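Local coordinates for protein ADP-dependent (S)-NAD(P)H-hydrate dehydratase (Enterococcus faecalis, PDB 2R3B) that probably dehydrates the S-form of NAD(P)HX at the expense of ADP, so repairing hydrated, damaged NADH and NADPH, at residues B[25-30]-B[254-259]; B[235-240]-B[260-265]; B[171-176]-B[182-187]; B[141-146]-B[243-248]; B[95-98]-B[103-106]. All coordinates share one frame; numbering follows the deposited sequence. Where two conformers were deposited one is given.

The chain meets itself first at helix 25-31, whose partner 254-259 arrives more than 220 residues later, so contact 1 closes the widest loop. Within that loop, contact 5 ties the edge strand 95-97 to the helix after it, and contact 4 then runs from strand 143-147 to helix 233-247. Contact 3, which folds the loop 182-187 back on the start of helix 173-180, lies inside the span of contact 4. Contact 2 opens at 235-240, before contacts 4 and 1 have closed, and ends at 260-265 beyond both, so it crosses each. Contacts 1, 2 and 4 bind helices 25-31, 233-247 and 252-269 to one another and to the sheet, whereas 3 and 5 are local.

Contact 1: B[25-30]-B[254-259]; sequences KDILEE and TIAGAV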
# COMPACT_ATOMS: atom_id res chain seq x y z
N LYS B 25 -20.08 -25.78 -9.36
CA LYS B 25 -20.09 -25.39 -7.97
C LYS B 25 -20.14 -26.59 -7.03
O LYS B 25 -19.83 -26.47 -5.86
CB LYS B 25 -21.28 -24.47 -7.70
CG LYS B 25 -21.12 -23.12 -8.34
CD LYS B 25 -22.37 -22.25 -8.13
CE LYS B 25 -22.23 -20.92 -8.84
NZ LYS B 25 -23.32 -19.99 -8.40
N ASP B 26 -20.59 -27.73 -7.55
CA ASP B 26 -20.56 -28.95 -6.81
C ASP B 26 -19.15 -29.26 -6.15
O ASP B 26 -19.06 -29.75 -5.01
CB ASP B 26 -20.85 -30.15 -7.74
CG ASP B 26 -22.27 -30.49 -7.87
OD1 ASP B 26 -23.13 -29.85 -7.24
OD2 ASP B 26 -22.49 -31.46 -8.64
N ILE B 27 -18.09 -29.01 -6.89
CA ILE B 27 -16.77 -29.27 -6.37
C ILE B 27 -16.43 -28.37 -5.17
O ILE B 27 -15.69 -28.79 -4.25
CB ILE B 27 -15.72 -29.12 -7.50
CG1 ILE B 27 -14.39 -29.77 -7.10
CG2 ILE B 27 -15.54 -27.65 -7.91
CD1 ILE B 27 -14.42 -31.29 -6.96
N LEU B 28 -16.98 -27.16 -5.15
CA LEU B 28 -16.73 -26.21 -4.07
C LEU B 28 -17.47 -26.67 -2.81
O LEU B 28 -16.94 -26.62 -1.72
CB LEU B 28 -17.13 -24.79 -4.48
CG LEU B 28 -16.43 -24.16 -5.68
CD1 LEU B 28 -16.98 -22.76 -5.88
CD2 LEU B 28 -14.90 -24.15 -5.49
N GLU B 29 -18.69 -27.17 -2.98
CA GLU B 29 -19.45 -27.67 -1.84
C GLU B 29 -18.82 -28.88 -1.20
O GLU B 29 -18.83 -29.03 0.02
CB GLU B 29 -20.91 -27.98 -2.30
CG GLU B 29 -21.61 -26.70 -2.68
CD GLU B 29 -22.95 -26.93 -3.37
OE1 GLU B 29 -23.27 -28.11 -3.70
OE2 GLU B 29 -23.64 -25.91 -3.57
N GLU B 30 -18.21 -29.72 -2.03
CA GLU B 30 -17.55 -30.92 -1.61
C GLU B 30 -16.28 -30.58 -0.84
O GLU B 30 -16.06 -31.12 0.23
CB GLU B 30 -17.19 -31.77 -2.82
CG GLU B 30 -16.48 -33.08 -2.48
CD GLU B 30 -16.13 -33.96 -3.68
OE1 GLU B 30 -16.78 -33.88 -4.75
OE2 GLU B 30 -15.17 -34.75 -3.53
N THR B 254 -9.55 -31.61 -4.20
CA THR B 254 -9.18 -30.35 -3.56
C THR B 254 -8.51 -29.42 -4.56
O THR B 254 -8.79 -28.25 -4.56
CB THR B 254 -8.32 -30.61 -2.32
OG1 THR B 254 -9.15 -31.23 -1.31
CG2 THR B 254 -7.73 -29.32 -1.75
N ILE B 255 -7.65 -29.97 -5.39
CA ILE B 255 -6.95 -29.21 -6.42
C ILE B 255 -7.97 -28.72 -7.46
O ILE B 255 -7.93 -27.58 -7.87
CB ILE B 255 -5.82 -30.06 -7.08
CG1 ILE B 255 -4.79 -30.51 -6.05
CG2 ILE B 255 -5.11 -29.26 -8.20
CD1 ILE B 255 -3.79 -31.51 -6.55
N ALA B 256 -8.89 -29.60 -7.88
CA ALA B 256 -9.95 -29.20 -8.78
C ALA B 256 -10.81 -28.06 -8.23
O ALA B 256 -11.23 -27.18 -8.97
CB ALA B 256 -10.82 -30.43 -9.13
N GLY B 257 -11.09 -28.09 -6.93
CA GLY B 257 -11.85 -27.02 -6.28
C GLY B 257 -11.16 -25.65 -6.37
O GLY B 257 -11.81 -24.63 -6.62
N ALA B 258 -9.87 -25.64 -6.11
CA ALA B 258 -9.02 -24.47 -6.28
C ALA B 258 -9.07 -23.91 -7.70
O ALA B 258 -9.26 -22.70 -7.92
CB ALA B 258 -7.53 -24.81 -5.86
N VAL B 259 -8.88 -24.78 -8.68
CA VAL B 259 -8.90 -24.38 -10.09
C VAL B 259 -10.27 -23.82 -10.46
O VAL B 259 -10.37 -22.79 -11.13
CB VAL B 259 -8.54 -25.61 -10.98
CG1 VAL B 259 -8.84 -25.36 -12.51
CG2 VAL B 259 -7.10 -26.00 -10.75
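Ile27 and Leu28 of the N-terminal helix sit against Gly257 on helix 252-269, and nothing polar bridges the two segments. The first kind of contact is between apolar side chains. Ile27 aims its CB at the other helix, and with chi1 at -163° its CG1 branch turns away from the backbone N and reaches across to Ala256 CB at 4.2 Å.

The second kind, and the closer one, is side chain on bare backbone. Ile27 CG1 rests 3.7 Å from Gly257 N, and its CG2 lies 4.1 Å from Gly257 CA. One residue on, Leu28 swings the end of its chain inward until CD2 is 3.3 Å from Gly257 O, a tight carbon-to-carbonyl touch. Because the glycine has no side chain, the backbones come close here: Ile27 CA and Gly257 CA are 5.4 Å apart, and the short axes approach to 8.7 Å at a crossing angle of -126°.

Both leucine and isoleucine also touch Tyr260 a turn further along, while Ile255 and Val259 carry the same helix onto strand 202-205. The result is a glycine-mediated helix-helix crossing that lays the N-terminal helix over helix 252-269, which itself packs on the sheet of the ribokinase-like alpha/beta fold.

Contact 2: B[235-240]-B[260-265]; sequences DTLAGI and YLHSLI. With EDO (1,2-ethanediol), chain L.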
# COMPACT_ATOMS: atom_id res chain seq x y z
N ASP B 235 0.22 -17.17 -11.13
CA ASP B 235 0.79 -17.06 -9.78
C ASP B 235 -0.32 -17.11 -8.73
O ASP B 235 -0.17 -17.72 -7.67
CB ASP B 235 1.52 -15.73 -9.64
CG ASP B 235 2.60 -15.53 -10.71
OD1 ASP B 235 3.27 -16.53 -11.07
OD2 ASP B 235 2.74 -14.39 -11.21
N THR B 236 -1.41 -16.42 -9.02
CA THR B 236 -2.58 -16.43 -8.14
C THR B 236 -3.18 -17.82 -7.97
O THR B 236 -3.43 -18.27 -6.82
CB THR B 236 -3.60 -15.39 -8.62
OG1 THR B 236 -2.96 -14.10 -8.57
CG2 THR B 236 -4.84 -15.36 -7.71
N LEU B 237 -3.41 -18.50 -9.09
CA LEU B 237 -3.93 -19.86 -9.04
C LEU B 237 -3.05 -20.78 -8.19
O LEU B 237 -3.55 -21.56 -7.39
CB LEU B 237 -4.04 -20.45 -10.44
CG LEU B 237 -4.43 -21.91 -10.49
CD1 LEU B 237 -5.80 -22.21 -9.80
CD2 LEU B 237 -4.40 -22.39 -11.94
N ALA B 238 -1.74 -20.69 -8.39
CA ALA B 238 -0.79 -21.55 -7.69
C ALA B 238 -0.93 -21.34 -6.20
O ALA B 238 -0.91 -22.31 -5.42
CB ALA B 238 0.65 -21.29 -8.16
N GLY B 239 -1.09 -20.09 -5.77
CA GLY B 239 -1.29 -19.79 -4.37
C GLY B 239 -2.57 -20.32 -3.77
O GLY B 239 -2.60 -20.74 -2.62
N ILE B 240 -3.65 -20.26 -4.54
CA ILE B 240 -4.93 -20.86 -4.16
C ILE B 240 -4.81 -22.37 -4.02
O ILE B 240 -5.33 -22.95 -3.04
CB ILE B 240 -6.05 -20.53 -5.15
CG1 ILE B 240 -6.28 -19.02 -5.24
CG2 ILE B 240 -7.37 -21.18 -4.66
CD1 ILE B 240 -7.23 -18.51 -6.35
N TYR B 260 -11.34 -24.47 -10.00
CA TYR B 260 -12.67 -23.99 -10.29
C TYR B 260 -12.97 -22.63 -9.67
O TYR B 260 -13.55 -21.74 -10.30
CB TYR B 260 -13.74 -25.01 -9.81
CG TYR B 260 -15.13 -24.59 -10.26
CD1 TYR B 260 -15.53 -24.75 -11.61
CD2 TYR B 260 -16.00 -23.96 -9.40
CE1 TYR B 260 -16.78 -24.32 -12.04
CE2 TYR B 260 -17.26 -23.53 -9.83
CZ TYR B 260 -17.63 -23.72 -11.14
OH TYR B 260 -18.89 -23.29 -11.54
N LEU B 261 -12.63 -22.47 -8.40
CA LEU B 261 -12.91 -21.22 -7.70
C LEU B 261 -12.16 -20.08 -8.35
O LEU B 261 -12.73 -19.01 -8.53
CB LEU B 261 -12.47 -21.31 -6.22
CG LEU B 261 -12.81 -20.11 -5.34
CD1 LEU B 261 -14.30 -19.80 -5.41
CD2 LEU B 261 -12.30 -20.36 -3.88
N HIS B 262 -10.89 -20.28 -8.68
CA HIS B 262 -10.09 -19.26 -9.37
C HIS B 262 -10.80 -18.70 -10.62
O HIS B 262 -10.91 -17.51 -10.79
CB HIS B 262 -8.73 -19.87 -9.70
CG HIS B 262 -7.82 -19.02 -10.53
ND1 HIS B 262 -7.58 -19.30 -11.87
CD2 HIS B 262 -7.00 -17.99 -10.20
CE1 HIS B 262 -6.69 -18.44 -12.33
NE2 HIS B 262 -6.32 -17.64 -11.35
N SER B 263 -11.30 -19.60 -11.47
CA SER B 263 -11.99 -19.19 -12.69
C SER B 263 -13.42 -18.69 -12.43
O SER B 263 -13.93 -17.87 -13.21
CB SER B 263 -11.97 -20.33 -13.70
OG SER B 263 -12.63 -21.46 -13.19
N LEU B 264 -14.10 -19.16 -11.39
CA LEU B 264 -15.45 -18.67 -11.06
C LEU B 264 -15.38 -17.22 -10.67
O LEU B 264 -16.14 -16.38 -11.15
CB LEU B 264 -16.07 -19.46 -9.90
CG LEU B 264 -17.43 -19.00 -9.37
CD1 LEU B 264 -18.50 -19.24 -10.45
CD2 LEU B 264 -17.79 -19.72 -8.12
N ILE B 265 -14.43 -16.91 -9.81
CA ILE B 265 -14.25 -15.52 -9.38
C ILE B 265 -13.82 -14.66 -10.57
O ILE B 265 -14.32 -13.55 -10.76
CB ILE B 265 -13.24 -15.42 -8.21
CG1 ILE B 265 -13.79 -16.06 -6.95
CG2 ILE B 265 -12.94 -13.93 -7.92
CD1 ILE B 265 -12.67 -16.34 -5.88
C1 EDO L . 5.12 -10.82 -13.01
O1 EDO L . 6.34 -11.39 -12.50
C2 EDO L . 3.95 -11.65 -12.50
O2 EDO L . 4.05 -13.02 -12.97
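His262 points from helix 252-269 straight at Leu237 and Ile240 of helix 233-247, and its path is easy to follow. CB comes first: Leu237 CD1 is 3.8 Å from it, and Ile240 CD1 touches it as well. A chi1 of 174° extends the side chain from its own backbone N, taking the imidazole across the groove. Leu237 CB sits over one face in a CH-pi contact, 3.7 Å from the centroid of the His262 ring and 8° off the ring normal. At the ring edge CD2 meets Ile240 CD1 at 3.9 Å, and Thr236 CG2 stands further out near the same plane. At the tip NE2 lies under Leu237 CB and has a weak hydrogen bond with the backbone O of Thr233.

The axes of the two short segments come within 10.0 Å at 135°, and the ring lies between them. Helix 233-247 starts at the GTGD sequence of the ribokinase-like superfamily, where Gly234 is predicted to bind AMP and Asp235 the substrate (6S)-NADPHX. Thr236 OG1 is hydrogen-bonded back to Gly232 O. Asp235 points away from His262, and its OD2 accepts a 2.6 Å hydrogen bond from O2 of a 1,2-ethanediol probably left from crystallisation.

Contact 3: B[171-176]-B[182-187]; sequences PHQMEW and LPIEQQ
Gln187 leaves its backbone with CG anti to the carbonyl carbon (chi1 -64°) and then runs extended, which carries its amide to Gln173 and Trp176; a chi1 of -177° swings the Trp176 indole to meet it. Both N-H groups of Gln187 NE2 are used. One makes a nearly straight bond to Gln173 O at 3.1 Å, the other to Leu182 O at 3.0 Å, and both acceptors lie close to the amide plane, so the rotation of the group is fixed. Its OE1 takes a hydrogen bond from a water that accepts from Gln173 NE2.

The same amide stands steeply to the indole, planes 73° apart, and meets its edge: Trp176 CD1 is 3.4 Å from Gln187 CD. Trp176 NE1 is bonded to Asn192, and Leu182 CD1 lies 4.1 Å from that nitrogen. Ile184 CD1 packs on Gln173 CB; its very short approach to the Met174 selenium, modelled in two conformers, is doubtful.

Gln187 thus fastens the turn between helices 173-180 and 189-199 back onto the first helix. Its N terminus carries a capping box of Glu175 and His172, predicted to bind (6S)-NADPHX: firm from His172 N to Glu175 OE1, weak and from one conformer at the ring.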
# COMPACT_ATOMS: atom_id res chain seq x y z
N PRO B 171 1.62 -26.78 -15.46
CA PRO B 171 2.17 -26.22 -16.68
C PRO B 171 1.13 -25.59 -17.60
O PRO B 171 -0.01 -26.05 -17.65
CB PRO B 171 2.73 -27.45 -17.39
CG PRO B 171 1.80 -28.55 -16.99
CD PRO B 171 1.51 -28.24 -15.55
N HIS B 172 1.52 -24.52 -18.30
CA HIS B 172 0.77 -24.13 -19.48
C HIS B 172 1.23 -25.05 -20.61
O HIS B 172 2.09 -25.90 -20.41
CB HIS B 172 0.88 -22.62 -19.79
CG HIS B 172 2.27 -22.12 -20.02
ND1 HIS B 172 3.17 -22.76 -20.84
CD2 HIS B 172 2.90 -21.00 -19.58
CE1 HIS B 172 4.30 -22.08 -20.89
NE2 HIS B 172 4.15 -20.99 -20.14
N GLN B 173 0.63 -24.93 -21.78
CA GLN B 173 0.87 -25.90 -22.87
C GLN B 173 2.34 -26.06 -23.30
O GLN B 173 2.78 -27.19 -23.58
CB GLN B 173 -0.09 -25.62 -24.06
CG GLN B 173 -1.55 -26.01 -23.69
CD GLN B 173 -2.67 -25.32 -24.52
OE1 GLN B 173 -2.89 -24.10 -24.44
NE2 GLN B 173 -3.42 -26.13 -25.25
N MSE B 174 3.12 -24.99 -23.33
CA MSE B 174 4.52 -25.09 -23.73
C MSE B 174 5.39 -25.68 -22.62
O MSE B 174 6.33 -26.43 -22.88
CB MSE B 174 5.04 -23.73 -24.21
CG MSE B 174 4.39 -23.26 -25.52
SE MSE B 174 4.65 -24.50 -27.04
CE MSE B 174 6.51 -24.15 -27.41
N GLU B 175 5.05 -25.39 -21.36
CA GLU B 175 5.74 -26.02 -20.24
C GLU B 175 5.45 -27.51 -20.27
O GLU B 175 6.35 -28.32 -20.02
CB GLU B 175 5.33 -25.38 -18.90
CG GLU B 175 6.00 -24.03 -18.64
CD GLU B 175 5.22 -23.08 -17.70
OE1 GLU B 175 4.07 -23.38 -17.29
OE2 GLU B 175 5.77 -22.01 -17.36
N TRP B 176 4.21 -27.89 -20.59
CA TRP B 176 3.85 -29.31 -20.67
C TRP B 176 4.57 -30.03 -21.82
O TRP B 176 4.96 -31.19 -21.69
CB TRP B 176 2.34 -29.44 -20.87
CG TRP B 176 1.79 -30.82 -20.90
CD1 TRP B 176 0.90 -31.29 -21.81
CD2 TRP B 176 2.05 -31.92 -20.00
NE1 TRP B 176 0.56 -32.56 -21.52
CE2 TRP B 176 1.26 -33.00 -20.43
CE3 TRP B 176 2.85 -32.10 -18.85
CZ2 TRP B 176 1.23 -34.21 -19.79
CZ3 TRP B 176 2.86 -33.32 -18.23
CH2 TRP B 176 2.05 -34.38 -18.70
N LEU B 182 5.35 -33.98 -25.31
CA LEU B 182 4.24 -33.95 -26.25
C LEU B 182 4.16 -32.60 -26.93
O LEU B 182 3.85 -31.59 -26.29
CB LEU B 182 2.91 -34.24 -25.55
CG LEU B 182 2.70 -35.64 -24.97
CD1 LEU B 182 1.49 -35.65 -24.07
CD2 LEU B 182 2.56 -36.68 -26.09
N PRO B 183 4.40 -32.57 -28.26
CA PRO B 183 4.10 -31.36 -29.01
C PRO B 183 2.64 -31.00 -28.84
O PRO B 183 1.81 -31.89 -28.68
CB PRO B 183 4.37 -31.76 -30.47
CG PRO B 183 5.32 -32.88 -30.38
CD PRO B 183 4.95 -33.62 -29.13
N ILE B 184 2.33 -29.72 -28.89
CA ILE B 184 0.99 -29.24 -28.58
C ILE B 184 -0.07 -29.94 -29.43
O ILE B 184 -1.14 -30.30 -28.94
CB ILE B 184 0.87 -27.71 -28.70
CG1 ILE B 184 1.77 -27.02 -27.66
CG2 ILE B 184 -0.59 -27.28 -28.50
CD1 ILE B 184 1.64 -25.49 -27.59
N GLU B 185 0.25 -30.13 -30.71
CA GLU B 185 -0.58 -30.95 -31.61
C GLU B 185 -0.88 -32.35 -31.05
O GLU B 185 -1.98 -32.87 -31.26
CB GLU B 185 0.02 -31.04 -33.04
CG GLU B 185 1.58 -30.93 -33.20
CD GLU B 185 2.28 -32.22 -33.64
OE1 GLU B 185 1.61 -33.25 -33.90
OE2 GLU B 185 3.53 -32.20 -33.72
N GLN B 186 0.06 -32.95 -30.33
CA GLN B 186 -0.10 -34.30 -29.79
C GLN B 186 -0.66 -34.34 -28.36
O GLN B 186 -0.81 -35.41 -27.79
CB GLN B 186 1.23 -35.05 -29.84
CG GLN B 186 1.60 -35.56 -31.23
CD GLN B 186 0.67 -36.66 -31.69
OE1 GLN B 186 -0.02 -36.51 -32.70
NE2 GLN B 186 0.62 -37.76 -30.94
N GLN B 187 -0.98 -33.18 -27.78
CA GLN B 187 -1.50 -33.14 -26.41
C GLN B 187 -2.99 -33.53 -26.36
O GLN B 187 -3.86 -32.72 -26.01
CB GLN B 187 -1.24 -31.77 -25.75
CG GLN B 187 0.27 -31.50 -25.58
CD GLN B 187 0.60 -30.16 -24.98
OE1 GLN B 187 -0.27 -29.44 -24.51
NE2 GLN B 187 1.88 -29.81 -24.99
O HOH W 1 -2.82 -28.85 -24.70

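Contact 4: B[141-146]-B[243-248]; sequences QQWLII and GFLAQF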
# COMPACT_ATOMS: atom_id res chain seq x y z
N GLN B 141 5.07 -37.01 2.94
CA GLN B 141 3.76 -36.49 3.32
C GLN B 141 3.47 -35.04 2.87
O GLN B 141 2.35 -34.55 3.04
CB GLN B 141 3.56 -36.58 4.83
CG GLN B 141 4.24 -35.50 5.68
CD GLN B 141 5.74 -35.65 5.77
OE1 GLN B 141 6.29 -36.68 5.38
NE2 GLN B 141 6.40 -34.61 6.29
N GLN B 142 4.47 -34.37 2.34
CA GLN B 142 4.33 -32.97 1.93
C GLN B 142 3.81 -32.87 0.49
O GLN B 142 4.31 -33.53 -0.41
CB GLN B 142 5.68 -32.27 1.98
CG GLN B 142 6.27 -32.09 3.34
CD GLN B 142 7.62 -31.46 3.27
OE1 GLN B 142 8.48 -31.87 2.47
NE2 GLN B 142 7.84 -30.45 4.13
N TRP B 143 2.84 -31.99 0.27
CA TRP B 143 2.47 -31.62 -1.09
C TRP B 143 3.54 -30.71 -1.66
O TRP B 143 4.01 -29.80 -0.97
CB TRP B 143 1.13 -30.89 -1.07
CG TRP B 143 -0.04 -31.76 -0.74
CD1 TRP B 143 -0.67 -31.87 0.44
CD2 TRP B 143 -0.72 -32.61 -1.65
NE1 TRP B 143 -1.70 -32.76 0.34
CE2 TRP B 143 -1.77 -33.21 -0.94
CE3 TRP B 143 -0.58 -32.89 -3.01
CZ2 TRP B 143 -2.66 -34.09 -1.54
CZ3 TRP B 143 -1.46 -33.77 -3.60
CH2 TRP B 143 -2.48 -34.35 -2.87
N LEU B 144 3.90 -30.92 -2.92
CA LEU B 144 4.89 -30.12 -3.60
C LEU B 144 4.31 -29.69 -4.93
O LEU B 144 4.08 -30.54 -5.80
CB LEU B 144 6.18 -30.93 -3.83
CG LEU B 144 7.28 -30.30 -4.68
CD1 LEU B 144 7.70 -28.94 -4.11
CD2 LEU B 144 8.51 -31.20 -4.81
N ILE B 145 4.08 -28.38 -5.11
CA ILE B 145 3.53 -27.83 -6.35
C ILE B 145 4.67 -27.19 -7.11
O ILE B 145 5.38 -26.34 -6.58
CB ILE B 145 2.45 -26.79 -6.06
CG1 ILE B 145 1.39 -27.37 -5.12
CG2 ILE B 145 1.86 -26.26 -7.40
CD1 ILE B 145 0.65 -26.28 -4.35
N ILE B 146 4.89 -27.64 -8.34
CA ILE B 146 5.99 -27.18 -9.19
C ILE B 146 5.34 -26.42 -10.34
O ILE B 146 4.60 -26.98 -11.12
CB ILE B 146 6.81 -28.36 -9.71
CG1 ILE B 146 7.37 -29.16 -8.53
CG2 ILE B 146 7.96 -27.89 -10.65
CD1 ILE B 146 8.16 -30.43 -8.93
N GLY B 243 -2.94 -23.06 -0.74
CA GLY B 243 -3.82 -22.81 0.41
C GLY B 243 -4.91 -23.87 0.56
O GLY B 243 -5.26 -24.24 1.68
N PHE B 244 -5.45 -24.35 -0.56
CA PHE B 244 -6.43 -25.41 -0.50
C PHE B 244 -5.84 -26.71 0.02
O PHE B 244 -6.42 -27.34 0.91
CB PHE B 244 -7.11 -25.63 -1.86
CG PHE B 244 -8.36 -24.81 -2.04
CD1 PHE B 244 -8.35 -23.45 -1.75
CD2 PHE B 244 -9.51 -25.38 -2.54
CE1 PHE B 244 -9.51 -22.68 -1.89
CE2 PHE B 244 -10.68 -24.61 -2.70
CZ PHE B 244 -10.67 -23.26 -2.39
N LEU B 245 -4.69 -27.10 -0.51
CA LEU B 245 -4.03 -28.35 -0.07
C LEU B 245 -3.60 -28.27 1.41
O LEU B 245 -3.48 -29.28 2.09
CB LEU B 245 -2.84 -28.68 -0.96
CG LEU B 245 -3.24 -29.18 -2.36
CD1 LEU B 245 -2.01 -29.25 -3.25
CD2 LEU B 245 -3.94 -30.55 -2.28
N ALA B 246 -3.40 -27.05 1.90
CA ALA B 246 -3.03 -26.83 3.29
C ALA B 246 -4.16 -27.13 4.26
O ALA B 246 -3.90 -27.57 5.37
CB ALA B 246 -2.54 -25.39 3.50
N GLN B 247 -5.41 -26.97 3.80
CA GLN B 247 -6.58 -26.95 4.66
C GLN B 247 -7.53 -28.13 4.48
O GLN B 247 -8.24 -28.48 5.41
CB GLN B 247 -7.43 -25.75 4.31
CG GLN B 247 -6.91 -24.47 4.64
CD GLN B 247 -7.84 -23.44 4.10
OE1 GLN B 247 -8.88 -23.16 4.70
NE2 GLN B 247 -7.49 -22.86 2.95
N PHE B 248 -7.61 -28.66 3.26
CA PHE B 248 -8.71 -29.54 2.89
C PHE B 248 -8.22 -30.96 2.69
O PHE B 248 -7.04 -31.25 2.89
CB PHE B 248 -9.43 -28.97 1.67
CG PHE B 248 -10.04 -27.61 1.90
CD1 PHE B 248 -10.85 -27.38 2.99
CD2 PHE B 248 -9.80 -26.55 1.01
CE1 PHE B 248 -11.40 -26.14 3.21
CE2 PHE B 248 -10.34 -25.29 1.22
CZ PHE B 248 -11.14 -25.07 2.30
O HOH W 2 -4.53 -31.70 1.77
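Leu245 of helix 233-247 lies over the face of Trp143 on strand 143-147, where the helix covers one side of the central sheet of this ribokinase-like alpha/beta fold. The two side chains cross at about a right angle. Trp143 CG is anti to its carbonyl carbon (chi1 -70°), and the flat of the indole is turned to the helix. Leu245 spreads its two branches over it: CD2 sits above the six-membered ring, 3.8 Å from its centroid and 13° off the normal, a CH-pi contact, while CD1 lies 3.9 Å from Trp143 CE3. The same CD1 also meets the next residue of the strand that faces this way, touching Ile145 CD1 at 4.1 Å in an oblique approach. A single leucine therefore bridges two strand residues, with Leu144 between them turned away.

Around this pair the strand is held by backbone bonds to strands 114-117 and 167-170, and Trp143 also makes a cation-pi contact with Lys166. Next to Leu245, Phe244 packs on the neighbouring helix 252-269, and Phe248 CE2 lies over one face of the Phe244 ring. Gln247 and Phe248 reach Tyr274 of a neighbouring subunit.

Trp143 NE1 is joined to the backbone of 245-248 through one water, which stands well out of the ring plane on the leucine's side. It donates to both Leu245 O, at 2.7 Å, and Phe248 O, at 2.8 Å, and accepts a weak, 3.3 Å bond from Trp143 NE1.

Contact 5: B[95-98]-B[103-106]; sequences MVVG and VLLT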
# COMPACT_ATOMS: atom_id res chain seq x y z
N MSE B 95 5.38 -14.69 6.63
CA MSE B 95 6.74 -14.67 7.16
C MSE B 95 7.73 -14.75 5.96
O MSE B 95 7.35 -15.23 4.86
CB MSE B 95 6.88 -15.77 8.21
CG MSE B 95 5.81 -15.60 9.38
SE MSE B 95 5.90 -17.16 10.43
CE MSE B 95 4.63 -18.23 9.34
N VAL B 96 8.94 -14.23 6.12
CA VAL B 96 9.86 -14.09 4.98
C VAL B 96 11.25 -14.64 5.28
O VAL B 96 11.83 -14.38 6.34
CB VAL B 96 9.98 -12.65 4.46
CG1 VAL B 96 8.64 -12.17 3.83
CG2 VAL B 96 10.45 -11.66 5.55
N VAL B 97 11.79 -15.36 4.31
CA VAL B 97 13.12 -15.94 4.39
C VAL B 97 13.80 -15.64 3.06
O VAL B 97 13.19 -15.78 2.00
CB VAL B 97 13.04 -17.45 4.65
CG1 VAL B 97 14.46 -18.11 4.65
CG2 VAL B 97 12.27 -17.71 6.00
N GLY B 98 15.03 -15.16 3.12
CA GLY B 98 15.81 -14.91 1.89
C GLY B 98 16.46 -16.16 1.31
O GLY B 98 16.71 -17.16 1.99
N VAL B 103 20.20 -22.26 6.07
CA VAL B 103 19.72 -23.07 7.18
C VAL B 103 18.26 -22.79 7.50
O VAL B 103 17.45 -23.70 7.64
CB VAL B 103 20.62 -22.89 8.40
CG1 VAL B 103 20.05 -23.66 9.62
CG2 VAL B 103 22.08 -23.34 8.01
N LEU B 104 17.92 -21.51 7.57
CA LEU B 104 16.54 -21.12 7.89
C LEU B 104 15.57 -21.57 6.80
O LEU B 104 14.47 -22.05 7.09
CB LEU B 104 16.49 -19.61 8.05
CG LEU B 104 15.12 -19.08 8.48
CD1 LEU B 104 14.58 -19.82 9.73
CD2 LEU B 104 15.24 -17.57 8.73
N LEU B 105 15.96 -21.46 5.55
CA LEU B 105 15.06 -21.88 4.47
C LEU B 105 14.86 -23.41 4.52
O LEU B 105 13.74 -23.92 4.35
CB LEU B 105 15.58 -21.38 3.13
CG LEU B 105 16.59 -22.09 2.26
CD1 LEU B 105 15.97 -23.30 1.53
CD2 LEU B 105 17.13 -21.08 1.22
N THR B 106 15.91 -24.15 4.86
CA THR B 106 15.79 -25.58 5.07
C THR B 106 14.86 -25.92 6.23
O THR B 106 14.07 -26.85 6.14
CB THR B 106 17.21 -26.17 5.26
OG1 THR B 106 17.97 -25.89 4.06
CG2 THR B 106 17.17 -27.64 5.59
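Val97 presses both its methyls onto Leu104 and Leu105, two neighbouring residues on helix 102-111. CG1, set opposite the valine's own backbone N (chi1 177°), points into the angle between them: it is 3.8 Å from Leu105 CB, just as far from Leu105 N, and 4.0 Å from Leu104 CG. The other methyl, CG2, keeps to Leu104, where it touches CG and CD2 equally at 4.0 Å. Valine and Leu104 side chains meet at a slant, valine and Leu105 nearly squarely. Beyond them Leu105 CD2 comes within 4.0 Å of Gly98 O; Leu105 holds its CG between the backbone N and the carbonyl carbon (chi1 86°), a less relaxed setting for a helical leucine. No hydrogen bond joins the two segments; they meet through van der Waals contacts, mostly between apolar side chains.

Strand 95-97 is the outermost strand on its side of the chain's sheet, and the helix that follows leads on to strand 114-117. This is a parallel beta-alpha-beta crossover that passes over strands 74-78 and 46-50, and the contact lies at its opening strand-turn-helix.

One shell out, Val97 is held by backbone bonds to Val77 and Thr79 on the inner side, and Gly98 N is bonded to Glu101 OE2 within the turn. Leu105 continues inward onto Ile78 and onto Ile130 and Met133 of helix 125-137. A neighbouring subunit also makes backbone hydrogen bonds with Val96 and lays its Gln55 against both Val97 and Leu104.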